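Local coordinates for Aac(6')-ib (PDB 1V0C), which probably catalyses acetyl transfer from acetyl-CoA to the 6'-amino group of aminoglycosides such as kanamycin B, thereby conferring resistance to these antibiotics, at residues Ser77-Ile82 with Ala93-Ala98; Gly104-Glu109 with Gly176-Pro181; Arg115-Leu120 with Ile152-Ser157. The protein carries 2 engineered substitutions. All blocks are in the same frame, centred on the assembly; numbering follows the deposited sequence.

Interaction 1 of 3, residues Ser77-Ile82 with Ala93-Ala98; sequences SVTPYI and AQSYVA. With KNC (kanamycin c), chain C.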
# COMPACT_ATOMS: atom_id res chain seq x y z
N SER A 77 0.46 13.75 -2.12
CA SER A 77 1.69 13.06 -1.72
C SER A 77 1.55 11.53 -1.80
O SER A 77 2.12 10.80 -0.99
CB SER A 77 2.18 13.50 -0.34
OG SER A 77 2.58 14.85 -0.39
N VAL A 78 0.82 11.08 -2.82
CA VAL A 78 0.68 9.65 -3.11
C VAL A 78 1.43 9.26 -4.38
O VAL A 78 1.30 9.89 -5.44
CB VAL A 78 -0.84 9.20 -3.19
CG1 VAL A 78 -0.97 7.71 -3.52
CG2 VAL A 78 -1.56 9.49 -1.90
N THR A 79 2.22 8.20 -4.26
CA THR A 79 2.92 7.57 -5.39
C THR A 79 2.32 6.18 -5.70
O THR A 79 2.35 5.30 -4.84
CB THR A 79 4.42 7.40 -5.09
OG1 THR A 79 4.98 8.67 -4.73
CG2 THR A 79 5.15 6.84 -6.29
N PRO A 80 1.75 6.00 -6.92
CA PRO A 80 1.25 4.70 -7.39
C PRO A 80 2.27 3.81 -8.11
O PRO A 80 3.13 4.30 -8.86
CB PRO A 80 0.12 5.10 -8.35
CG PRO A 80 0.60 6.38 -8.97
CD PRO A 80 1.47 7.08 -7.90
N TYR A 81 2.16 2.51 -7.87
CA TYR A 81 3.04 1.49 -8.45
C TYR A 81 2.20 0.37 -9.02
O TYR A 81 1.07 0.13 -8.59
CB TYR A 81 3.95 0.85 -7.38
CG TYR A 81 4.68 1.84 -6.51
CD1 TYR A 81 5.88 2.42 -6.94
CD2 TYR A 81 4.19 2.17 -5.22
CE1 TYR A 81 6.57 3.34 -6.12
CE2 TYR A 81 4.87 3.09 -4.40
CZ TYR A 81 6.04 3.67 -4.87
OH TYR A 81 6.71 4.57 -4.07
N ILE A 82 2.78 -0.33 -9.99
CA ILE A 82 2.21 -1.57 -10.47
C ILE A 82 3.17 -2.64 -10.01
O ILE A 82 4.39 -2.48 -10.14
CB ILE A 82 2.01 -1.55 -12.01
CG1 ILE A 82 0.94 -0.51 -12.38
CG2 ILE A 82 1.65 -2.96 -12.54
CD1 ILE A 82 -0.49 -0.75 -11.76
N ALA A 93 -0.04 -0.88 -5.89
CA ALA A 93 0.35 -0.39 -4.58
C ALA A 93 0.50 1.12 -4.64
O ALA A 93 0.66 1.71 -5.71
CB ALA A 93 1.66 -1.06 -4.10
N GLN A 94 0.45 1.74 -3.47
CA GLN A 94 0.78 3.14 -3.32
C GLN A 94 1.56 3.37 -2.03
O GLN A 94 1.40 2.63 -1.04
CB GLN A 94 -0.48 4.03 -3.36
CG GLN A 94 -1.58 3.59 -2.41
CD GLN A 94 -2.80 4.49 -2.45
OE1 GLN A 94 -3.23 4.91 -3.52
NE2 GLN A 94 -3.38 4.74 -1.28
N SER A 95 2.42 4.39 -2.05
CA SER A 95 3.04 4.90 -0.84
C SER A 95 2.67 6.36 -0.72
O SER A 95 2.35 7.01 -1.71
CB SER A 95 4.56 4.70 -0.86
OG SER A 95 5.14 5.46 -1.91
N TYR A 96 2.65 6.89 0.50
CA TYR A 96 2.28 8.27 0.68
C TYR A 96 3.08 8.84 1.86
O TYR A 96 3.47 8.10 2.77
CB TYR A 96 0.74 8.42 0.89
CG TYR A 96 0.19 7.61 2.05
CD1 TYR A 96 0.23 8.11 3.36
CD2 TYR A 96 -0.37 6.33 1.85
CE1 TYR A 96 -0.24 7.38 4.45
CE2 TYR A 96 -0.86 5.57 2.96
CZ TYR A 96 -0.78 6.11 4.25
OH TYR A 96 -1.23 5.42 5.37
N VAL A 97 3.28 10.15 1.85
CA VAL A 97 3.83 10.86 3.01
C VAL A 97 2.68 11.10 3.98
O VAL A 97 1.73 11.80 3.66
CB VAL A 97 4.55 12.18 2.57
CG1 VAL A 97 5.13 12.96 3.77
CG2 VAL A 97 5.62 11.85 1.55
N ALA A 98 2.74 10.47 5.15
CA ALA A 98 1.69 10.59 6.16
C ALA A 98 1.46 12.05 6.61
O ALA A 98 0.33 12.54 6.62
CB ALA A 98 2.00 9.70 7.36
C2 KNC C . -8.17 3.23 -0.55
C3 KNC C . -9.24 2.51 0.33
C4 KNC C . -8.73 1.12 0.74
C5 KNC C . -7.37 1.31 1.41
C6 KNC C . -6.82 -0.03 1.44
C7 KNC C . -4.65 7.05 3.42
C8 KNC C . -4.72 7.18 1.89
C9 KNC C . -5.83 6.27 1.30
C10 KNC C . -5.74 4.81 1.81
C11 KNC C . -5.60 4.69 3.38
C12 KNC C . -4.43 5.58 3.87
C13 KNC C . -4.54 9.19 0.51
C14 KNC C . -4.27 10.68 0.79
C15 KNC C . -5.59 11.45 1.01
C16 KNC C . -6.55 11.25 -0.18
C17 KNC C . -6.78 9.75 -0.47
C18 KNC C . -7.80 9.56 -1.65
N2 KNC C . -5.49 3.26 3.82
N3 KNC C . -3.65 8.03 3.98
N4 KNC C . -5.36 12.88 1.20
C1 KNC C . -6.79 3.32 0.17
O5 KNC C . -6.39 2.03 0.61
O7 KNC C . -10.54 2.42 -0.30
O8 KNC C . -9.62 0.49 1.69
O9 KNC C . -6.90 4.15 1.34
O1 KNC C . -5.67 0.05 2.28
O10 KNC C . -5.78 6.29 -0.14
O11 KNC C . -5.09 8.54 1.70
O12 KNC C . -5.46 9.05 -0.64
O13 KNC C . -3.43 10.82 1.93
O14 KNC C . -7.80 11.89 0.15
O15 KNC C . -7.24 8.71 -2.68
N6 KNC C . -8.59 4.59 -0.85
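Tyr81 and Ser95 meet through their hydroxyls on one face of an antiparallel beta hairpin, formed by strands 78-85 and 88-97 within the mixed sheet of the GNAT fold. Tyr81 OH lies 2.8 Å from Ser95 OG in a hydrogen bond whose donor may be either group. The serine CB approaches the edge of the phenol ring in its plane, and a chi1 of 64°, with OG between the backbone N and the carbonyl carbon, holds the hydroxyl at that edge. This is the tight end of the contact: Tyr81 and Ala93 are joined by two backbone hydrogen bonds, Thr79 and Ser95 by two more, and Leu139, Leu142 and Leu143 of helix 131-144 cover this face.

Toward Ser77 the pairing thins out. Ser77, just after a helix closed by a Schellman motif, accepts one bond through its O from Val97 N (3.1 Å), and the two partly exposed side chains come no closer than 4.0 Å, CB to CB.

The other face carries Val78, Gln94 and Tyr96 and borders the kanamycin. Val78 packs CG1 against Gln94 CB (3.7 Å) and CG2 against Tyr96 CB (3.8 Å). Gln94 NE2 donates to kanamycin O10 at 3.1 Å and is also bonded to Asp118 OD2; Tyr96 OH bonds Gln153 NE2. Kanamycin N3 sits 3.4 Å above the Tyr96 ring plane, offset toward its rim.

Interaction 2 of 3, residues Gly104-Glu109 with Gly176-Pro181; sequences GWWEEE and GTVTTP. Engineered in segment 104-109: Trp105 (natural residue Arg). With KNC (kanamycin c), chain C.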
# COMPACT_ATOMS: atom_id res chain seq x y z
N GLY A 104 -8.39 15.12 7.05
CA GLY A 104 -8.55 14.37 8.31
C GLY A 104 -7.57 13.22 8.52
O GLY A 104 -7.57 12.55 9.57
N TRP A 105 -6.72 12.99 7.51
CA TRP A 105 -5.72 11.91 7.54
C TRP A 105 -4.44 12.24 8.33
O TRP A 105 -3.79 13.26 8.08
CB TRP A 105 -5.36 11.51 6.12
CG TRP A 105 -6.45 10.79 5.42
CD1 TRP A 105 -7.32 11.31 4.49
CD2 TRP A 105 -6.79 9.41 5.56
NE1 TRP A 105 -8.18 10.33 4.06
CE2 TRP A 105 -7.88 9.16 4.69
CE3 TRP A 105 -6.30 8.37 6.36
CZ2 TRP A 105 -8.48 7.90 4.60
CZ3 TRP A 105 -6.88 7.12 6.25
CH2 TRP A 105 -7.97 6.89 5.38
N TRP A 106 -4.10 11.37 9.28
CA TRP A 106 -2.79 11.41 9.99
C TRP A 106 -2.47 12.75 10.64
O TRP A 106 -1.34 13.22 10.62
CB TRP A 106 -1.63 10.90 9.08
CG TRP A 106 -2.09 9.69 8.36
CD1 TRP A 106 -2.27 9.55 7.00
CD2 TRP A 106 -2.55 8.47 8.96
NE1 TRP A 106 -2.80 8.31 6.72
CE2 TRP A 106 -2.98 7.62 7.90
CE3 TRP A 106 -2.64 8.01 10.29
CZ2 TRP A 106 -3.49 6.34 8.13
CZ3 TRP A 106 -3.15 6.73 10.51
CH2 TRP A 106 -3.57 5.91 9.43
N GLU A 107 -3.49 13.36 11.26
CA GLU A 107 -3.33 14.71 11.84
C GLU A 107 -2.40 14.82 13.04
O GLU A 107 -1.92 15.91 13.34
CB GLU A 107 -4.69 15.31 12.17
CG GLU A 107 -5.51 15.59 10.94
CD GLU A 107 -6.82 16.24 11.29
OE1 GLU A 107 -7.26 16.12 12.47
OE2 GLU A 107 -7.42 16.86 10.38
N GLU A 108 -2.13 13.71 13.72
CA GLU A 108 -1.19 13.71 14.84
C GLU A 108 0.26 13.43 14.41
O GLU A 108 1.16 13.44 15.24
CB GLU A 108 -1.60 12.68 15.89
CG GLU A 108 -3.01 12.86 16.48
CD GLU A 108 -3.45 11.65 17.32
OE1 GLU A 108 -4.69 11.45 17.45
OE2 GLU A 108 -2.57 10.90 17.85
N GLU A 109 0.48 13.14 13.13
CA GLU A 109 1.84 12.87 12.66
C GLU A 109 2.69 14.14 12.76
O GLU A 109 2.22 15.23 12.47
CB GLU A 109 1.85 12.32 11.21
CG GLU A 109 3.23 11.82 10.74
CD GLU A 109 3.87 10.85 11.73
OE1 GLU A 109 3.45 9.69 11.79
OE2 GLU A 109 4.81 11.23 12.46
N GLY A 176 -2.22 -0.58 17.61
CA GLY A 176 -3.50 -0.36 18.24
C GLY A 176 -4.47 0.21 17.24
O GLY A 176 -4.16 0.28 16.06
N THR A 177 -5.63 0.63 17.73
CA THR A 177 -6.71 1.08 16.88
C THR A 177 -6.65 2.61 16.82
O THR A 177 -6.50 3.29 17.86
CB THR A 177 -8.08 0.61 17.47
OG1 THR A 177 -8.15 -0.84 17.50
CG2 THR A 177 -9.26 1.19 16.69
N VAL A 178 -6.77 3.13 15.61
CA VAL A 178 -6.85 4.58 15.37
C VAL A 178 -8.09 4.86 14.55
O VAL A 178 -8.52 4.00 13.79
CB VAL A 178 -5.62 5.10 14.57
CG1 VAL A 178 -4.35 4.96 15.40
CG2 VAL A 178 -5.51 4.40 13.19
N THR A 179 -8.65 6.06 14.70
CA THR A 179 -9.79 6.46 13.89
C THR A 179 -9.26 7.21 12.69
O THR A 179 -8.42 8.09 12.84
CB THR A 179 -10.75 7.40 14.65
OG1 THR A 179 -11.08 6.81 15.91
CG2 THR A 179 -12.05 7.59 13.85
N THR A 180 -9.73 6.84 11.50
CA THR A 180 -9.34 7.54 10.27
C THR A 180 -10.61 8.02 9.57
O THR A 180 -11.71 7.66 9.99
CB THR A 180 -8.54 6.63 9.30
OG1 THR A 180 -9.44 5.75 8.59
CG2 THR A 180 -7.44 5.81 10.03
N PRO A 181 -10.48 8.84 8.51
CA PRO A 181 -11.67 9.15 7.70
C PRO A 181 -12.35 7.93 7.06
O PRO A 181 -13.53 8.01 6.74
CB PRO A 181 -11.13 10.10 6.61
CG PRO A 181 -9.87 10.71 7.25
CD PRO A 181 -9.28 9.56 8.04
C2 KNC C . -8.17 3.23 -0.55
C3 KNC C . -9.24 2.51 0.33
C4 KNC C . -8.73 1.12 0.74
C5 KNC C . -7.37 1.31 1.41
C6 KNC C . -6.82 -0.03 1.44
C7 KNC C . -4.65 7.05 3.42
C8 KNC C . -4.72 7.18 1.89
C9 KNC C . -5.83 6.27 1.30
C10 KNC C . -5.74 4.81 1.81
C11 KNC C . -5.60 4.69 3.38
C12 KNC C . -4.43 5.58 3.87
C13 KNC C . -4.54 9.19 0.51
C14 KNC C . -4.27 10.68 0.79
C15 KNC C . -5.59 11.45 1.01
C16 KNC C . -6.55 11.25 -0.18
C17 KNC C . -6.78 9.75 -0.47
C18 KNC C . -7.80 9.56 -1.65
N2 KNC C . -5.49 3.26 3.82
N3 KNC C . -3.65 8.03 3.98
N4 KNC C . -5.36 12.88 1.20
C1 KNC C . -6.79 3.32 0.17
O5 KNC C . -6.39 2.03 0.61
O7 KNC C . -10.54 2.42 -0.30
O8 KNC C . -9.62 0.49 1.69
O9 KNC C . -6.90 4.15 1.34
O1 KNC C . -5.67 0.05 2.28
O10 KNC C . -5.78 6.29 -0.14
O11 KNC C . -5.09 8.54 1.70
O12 KNC C . -5.46 9.05 -0.64
O13 KNC C . -3.43 10.82 1.93
O14 KNC C . -7.80 11.89 0.15
O15 KNC C . -7.24 8.71 -2.68
N6 KNC C . -8.59 4.59 -0.85
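Trp105, an engineered residue in place of the natural arginine, lays its indole over the ring of Pro181 in a CH-pi contact. This joins the loop between strands 88-97 and 114-121 to the end of edge strand 173-180 of the GNAT sheet. Pro181 CD stands 3.5 Å from the centroid of the Trp105 six-membered ring and only 11° off its normal, so the proline sits squarely over the face, with CG reaching on to CE2 and NE1. The opposite face is taken by kanamycin, whose C7 lies 3.5 Å above the plane, toward the rim; the indole is thus sandwiched between protein and antibiotic.

Thr180 touches both tryptophans. Its CB meets Trp105 CZ3 at 3.5 Å, and its CG2 meets Trp106 CH2 at 3.9 Å. The hydroxyl is turned to Gly183 O by a chi1 of 79°. Two residues earlier in the strand, Val178 CG2 makes a looser apolar contact with Trp106 CZ3.

Trp106 begins a type I turn closed by Glu109 N bonding Trp106 O, and its ring meets that of Tyr96 nearly parallel. The far edge of its indole faces the antibiotic, with kanamycin N3 in the ring plane 2.9 Å from Trp106 NE1.

Interaction 3 of 3, residues Arg115-Leu120 with Ile152-Ser157; sequences RGIDQL and IQTDPS. With KNC (kanamycin c), chain C.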
# COMPACT_ATOMS: atom_id res chain seq x y z
N ARG A 115 6.19 7.00 6.01
CA ARG A 115 5.48 6.64 4.80
C ARG A 115 4.42 5.60 5.10
O ARG A 115 4.67 4.67 5.85
CB ARG A 115 6.43 6.07 3.74
CG ARG A 115 7.56 7.03 3.30
CD ARG A 115 7.09 8.20 2.38
NE ARG A 115 8.23 9.12 2.14
CZ ARG A 115 8.58 10.09 2.98
NH1 ARG A 115 7.88 10.30 4.10
NH2 ARG A 115 9.64 10.85 2.71
N GLY A 116 3.24 5.75 4.52
CA GLY A 116 2.23 4.71 4.59
C GLY A 116 2.13 3.96 3.27
O GLY A 116 2.55 4.48 2.23
N ILE A 117 1.60 2.74 3.33
CA ILE A 117 1.35 1.90 2.15
C ILE A 117 -0.06 1.30 2.13
O ILE A 117 -0.69 1.04 3.20
CB ILE A 117 2.40 0.77 2.00
CG1 ILE A 117 2.37 -0.17 3.21
CG2 ILE A 117 3.81 1.37 1.80
CD1 ILE A 117 3.19 -1.45 3.01
N ASP A 118 -0.56 1.10 0.90
CA ASP A 118 -1.78 0.36 0.59
C ASP A 118 -1.49 -0.47 -0.65
O ASP A 118 -0.70 -0.07 -1.49
CB ASP A 118 -2.94 1.32 0.25
CG ASP A 118 -3.19 2.34 1.32
OD1 ASP A 118 -3.79 1.97 2.34
OD2 ASP A 118 -2.82 3.53 1.12
N GLN A 119 -2.11 -1.63 -0.78
CA GLN A 119 -1.88 -2.45 -1.95
C GLN A 119 -3.00 -3.46 -2.18
O GLN A 119 -3.82 -3.70 -1.29
CB GLN A 119 -0.49 -3.13 -1.92
CG GLN A 119 -0.34 -4.28 -0.92
CD GLN A 119 -0.59 -3.85 0.52
OE1 GLN A 119 0.04 -2.89 1.03
NE2 GLN A 119 -1.51 -4.55 1.19
N LEU A 120 -3.04 -4.02 -3.38
CA LEU A 120 -4.01 -5.05 -3.73
C LEU A 120 -3.38 -5.99 -4.76
O LEU A 120 -2.49 -5.58 -5.51
CB LEU A 120 -5.29 -4.41 -4.30
CG LEU A 120 -5.22 -3.59 -5.61
CD1 LEU A 120 -5.53 -4.46 -6.86
CD2 LEU A 120 -6.11 -2.36 -5.58
N ILE A 152 7.58 2.91 8.24
CA ILE A 152 6.47 2.67 7.33
C ILE A 152 5.25 2.32 8.17
O ILE A 152 5.34 1.57 9.14
CB ILE A 152 6.82 1.61 6.25
CG1 ILE A 152 8.07 2.06 5.48
CG2 ILE A 152 5.66 1.42 5.28
CD1 ILE A 152 8.78 0.98 4.74
N GLN A 153 4.11 2.89 7.81
CA GLN A 153 2.85 2.59 8.51
C GLN A 153 1.89 1.98 7.52
O GLN A 153 2.05 2.12 6.30
CB GLN A 153 2.24 3.86 9.10
CG GLN A 153 1.75 4.86 8.06
CD GLN A 153 1.07 6.06 8.67
OE1 GLN A 153 1.52 6.60 9.69
NE2 GLN A 153 -0.02 6.49 8.06
N THR A 154 0.90 1.27 8.05
CA THR A 154 -0.26 0.83 7.24
C THR A 154 -1.49 0.75 8.15
O THR A 154 -1.36 0.72 9.37
CB THR A 154 0.04 -0.47 6.44
OG1 THR A 154 -1.02 -0.70 5.50
CG2 THR A 154 0.19 -1.69 7.35
N ASP A 155 -2.68 0.76 7.56
CA ASP A 155 -3.89 0.92 8.35
C ASP A 155 -5.05 0.05 7.84
O ASP A 155 -6.07 0.59 7.50
CB ASP A 155 -4.34 2.39 8.33
CG ASP A 155 -4.70 2.87 6.95
OD1 ASP A 155 -4.16 2.34 5.95
OD2 ASP A 155 -5.53 3.79 6.85
N PRO A 156 -4.87 -1.28 7.79
CA PRO A 156 -5.93 -2.17 7.29
C PRO A 156 -7.14 -2.06 8.21
O PRO A 156 -6.98 -1.73 9.39
CB PRO A 156 -5.31 -3.57 7.40
CG PRO A 156 -4.21 -3.43 8.42
CD PRO A 156 -3.69 -2.04 8.25
N SER A 157 -8.35 -2.27 7.68
CA SER A 157 -9.53 -2.24 8.54
C SER A 157 -9.49 -3.43 9.53
O SER A 157 -8.91 -4.47 9.23
CB SER A 157 -10.81 -2.25 7.72
OG SER A 157 -11.21 -3.57 7.42
C2 KNC C . -8.17 3.23 -0.55
C3 KNC C . -9.24 2.51 0.33
C4 KNC C . -8.73 1.12 0.74
C5 KNC C . -7.37 1.31 1.41
C6 KNC C . -6.82 -0.03 1.44
C7 KNC C . -4.65 7.05 3.42
C8 KNC C . -4.72 7.18 1.89
C9 KNC C . -5.83 6.27 1.30
C10 KNC C . -5.74 4.81 1.81
C11 KNC C . -5.60 4.69 3.38
C12 KNC C . -4.43 5.58 3.87
C13 KNC C . -4.54 9.19 0.51
C14 KNC C . -4.27 10.68 0.79
C15 KNC C . -5.59 11.45 1.01
C16 KNC C . -6.55 11.25 -0.18
C17 KNC C . -6.78 9.75 -0.47
C18 KNC C . -7.80 9.56 -1.65
N2 KNC C . -5.49 3.26 3.82
N3 KNC C . -3.65 8.03 3.98
N4 KNC C . -5.36 12.88 1.20
C1 KNC C . -6.79 3.32 0.17
O5 KNC C . -6.39 2.03 0.61
O7 KNC C . -10.54 2.42 -0.30
O8 KNC C . -9.62 0.49 1.69
O9 KNC C . -6.90 4.15 1.34
O1 KNC C . -5.67 0.05 2.28
O10 KNC C . -5.78 6.29 -0.14
O11 KNC C . -5.09 8.54 1.70
O12 KNC C . -5.46 9.05 -0.64
O13 KNC C . -3.43 10.82 1.93
O14 KNC C . -7.80 11.89 0.15
O15 KNC C . -7.24 8.71 -2.68
N6 KNC C . -8.59 4.59 -0.85
O HOH W 1 -1.75 3.06 5.04
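The beta-alpha-beta unit made of strand 114-121, helix 131-144 and strand 151-154 brings two parallel neighbours together here, and they stay paired only briefly. Gln153 N donates to Arg115 O at 2.7 Å and Ile117 N to Gln153 O at 3.1 Å. Beside this ladder, Gln153 CG packs on Gly116 CA at 3.5 Å, and on the face carrying Ile152 the methyls CG2 of Ile117 and Ile152 touch beneath Leu139, Val140 and Leu143 of the crossover helix.

Past Gly116 and Gln153 the strands, inclined at 43°, part. Thr154 then replaces a backbone donor with its side chain: OG1, anti to the backbone N (chi1 -169°), gives a 2.9 Å hydrogen bond to Ile117 O, tilted 31° from the carbonyl plane. The same oxygen accepts a second bond from a water that also donates to Asp155 OD1.

Asp118 and Asp155 bring their OD1 atoms within 3.6 Å of each other, and kanamycin N2 bridges them, donating to Asp118 OD1 at 2.6 Å and to Asp155 OD1 at 2.7 Å. Asp118 OD1 also accepts from kanamycin O1.

Thr154 approaches acetyl-CoA and Gln119 belongs to its binding site; the divergence is the splay between parallel strands into which the cofactor fits in GNAT acetyltransferases.

Overall arrangement
All three contacts belong to one mixed GNAT sheet and border the same kanamycin molecule. Interaction 1 closes first along the chain, within a hairpin; interaction 3 is nested inside the loop closed by interaction 2. Strands 88-97 and 114-121 are neighbours, so interactions 1 and 3 lie about 10 Å apart between centres and are tied by the probable hydrogen bond of Tyr96 O with Gly116 N. Interaction 2, at the far sheet edge, is about 17 Å from interaction 1 and 12 Å from interaction 3, between centres; Trp106 packs its CB against Ala98 O and its CZ2 against Asp155 OD2. Together they bring hairpin, loop and splayed strands around the antibiotic, with acetyl-CoA beside interaction 3.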